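Side-chain contact in glutathione S-transferase enzyme with thioredoxin-like domain (PDB 4L8E), which binds glutathione and probably transfers it to other compounds, as glutathione S-transferases do: residues K214-L217 / E218-Q221. Residues are numbered along the deposited sequence; the frame is centred on the assembly and turned at random.
Sequences KKWL and EKIQ
Ile220 lays its CD1 methyl over one face of the Trp216 indole, one helical turn back along helix 211-221. This is a CH-pi arrangement, but the model brings Ile220 CD1 closer to the Trp216 ring than carbons can sit, so its detail is doubtful. With CG1 of Ile220 beside the backbone N (chi1 -68°), CD1 is directed back to the preceding turn and over the indole. On this buried flank Trp216 NE1 is hydrogen-bonded to Asp190 OD1, which satisfies the buried N-H. Beside the indole, Lys219 CE lies 4.3 Å from Trp216 CD1, and Lys219 NZ goes on to the carbonyl of Pro179 and makes a cation-pi contact with Tyr180. Together with Leu217, Trp216 and Ile220 pack this helix of the C-terminal, all-helical domain of the glutathione S-transferase fold against helix 188-197. Successive i to i+4 backbone bonds hold the turn, among them Ile220 N to Trp216 O at 3.0 Å. The other flank is looser and more exposed. Glu218 reaches back across the Lys214 chain, where Glu218 OE2 is 3.2 Å from Lys214 CE. The same OE2 of Glu218 stays 4.4 Å from Lys214 NZ, beyond a salt bridge; that ammonium pairs with Glu208 instead.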
loop_
_atom_site.group_PDB
_atom_site.type_symbol
_atom_site.label_atom_id
_atom_site.label_comp_id
_atom_site.label_asym_id
_atom_site.label_seq_id
_atom_site.Cartn_x
_atom_site.Cartn_y
_atom_site.Cartn_z
ATOM N N LYS A 214 -19.110 -12.779 1.511
ATOM C CA LYS A 214 -20.519 -12.396 1.425
ATOM C C LYS A 214 -21.097 -12.099 2.816
ATOM O O LYS A 214 -21.765 -11.080 3.020
ATOM C CB LYS A 214 -21.343 -13.484 0.723
ATOM C CG LYS A 214 -22.792 -13.095 0.533
ATOM C CD LYS A 214 -23.601 -14.143 -0.191
ATOM C CE LYS A 214 -25.068 -13.712 -0.331
ATOM N NZ LYS A 214 -25.782 -14.619 -1.247
ATOM N N LYS A 215 -20.868 -12.988 3.777
ATOM C CA LYS A 215 -21.394 -12.738 5.126
ATOM C C LYS A 215 -20.773 -11.507 5.775
ATOM O O LYS A 215 -21.461 -10.746 6.460
ATOM C CB LYS A 215 -21.247 -13.966 6.036
ATOM C CG LYS A 215 -22.080 -15.161 5.612
ATOM C CD LYS A 215 -22.137 -16.197 6.719
ATOM C CE LYS A 215 -22.926 -17.444 6.313
ATOM N NZ LYS A 215 -22.311 -18.183 5.156
ATOM N N TRP A 216 -19.472 -11.294 5.556
ATOM C CA TRP A 216 -18.769 -10.142 6.119
ATOM C C TRP A 216 -19.285 -8.841 5.484
ATOM O O TRP A 216 -19.494 -7.853 6.188
ATOM C CB TRP A 216 -17.268 -10.380 5.944
ATOM C CG TRP A 216 -16.334 -9.261 6.208
ATOM C CD1 TRP A 216 -15.690 -8.981 7.378
ATOM C CD2 TRP A 216 -15.866 -8.309 5.251
ATOM N NE1 TRP A 216 -14.864 -7.902 7.212
ATOM C CE2 TRP A 216 -14.954 -7.469 5.913
ATOM C CE3 TRP A 216 -16.134 -8.083 3.896
ATOM C CZ2 TRP A 216 -14.327 -6.400 5.274
ATOM C CZ3 TRP A 216 -15.499 -7.021 3.263
ATOM C CH2 TRP A 216 -14.606 -6.204 3.950
ATOM N N LEU A 217 -19.548 -8.850 4.179
ATOM C CA LEU A 217 -20.122 -7.673 3.518
ATOM C C LEU A 217 -21.480 -7.335 4.134
ATOM O O LEU A 217 -21.747 -6.185 4.477
ATOM C CB LEU A 217 -20.300 -7.924 2.026
ATOM C CG LEU A 217 -19.077 -7.705 1.132
ATOM C CD1 LEU A 217 -19.384 -8.232 -0.288
ATOM C CD2 LEU A 217 -18.632 -6.249 1.078
ATOM N N GLU A 218 -22.316 -8.350 4.274
ATOM C CA GLU A 218 -23.645 -8.213 4.851
ATOM C C GLU A 218 -23.575 -7.640 6.272
ATOM O O GLU A 218 -24.397 -6.815 6.662
ATOM C CB GLU A 218 -24.371 -9.564 4.812
ATOM C CG GLU A 218 -24.894 -9.917 3.410
ATOM C CD GLU A 218 -25.274 -11.391 3.185
ATOM O OE1 GLU A 218 -25.067 -12.268 4.062
ATOM O OE2 GLU A 218 -25.783 -11.669 2.082
ATOM N N LYS A 219 -22.599 -8.099 7.041
ATOM C CA LYS A 219 -22.409 -7.657 8.418
ATOM C C LYS A 219 -22.026 -6.166 8.472
ATOM O O LYS A 219 -22.557 -5.393 9.278
ATOM C CB LYS A 219 -21.275 -8.502 9.023
ATOM C CG LYS A 219 -20.918 -8.258 10.455
ATOM C CD LYS A 219 -20.121 -9.456 11.017
ATOM C CE LYS A 219 -18.731 -9.607 10.402
ATOM N NZ LYS A 219 -18.066 -10.838 10.927
ATOM N N ILE A 220 -21.081 -5.770 7.633
ATOM C CA ILE A 220 -20.587 -4.395 7.660
ATOM C C ILE A 220 -21.651 -3.429 7.106
ATOM O O ILE A 220 -21.771 -2.271 7.538
ATOM C CB ILE A 220 -19.265 -4.291 6.906
ATOM C CG1 ILE A 220 -18.188 -5.048 7.685
ATOM C CG2 ILE A 220 -18.846 -2.840 6.722
ATOM C CD1 ILE A 220 -16.981 -5.319 6.895
ATOM N N GLN A 221 -22.444 -3.919 6.164
ATOM C CA GLN A 221 -23.545 -3.141 5.604
ATOM C C GLN A 221 -24.573 -2.765 6.668
ATOM O O GLN A 221 -25.262 -1.752 6.556
ATOM C CB GLN A 221 -24.216 -3.936 4.486
ATOM C CG GLN A 221 -25.159 -3.147 3.615
ATOM C CD GLN A 221 -25.823 -4.014 2.549
ATOM O OE1 GLN A 221 -26.036 -5.215 2.748
ATOM N NE2 GLN A 221 -26.147 -3.409 1.409
#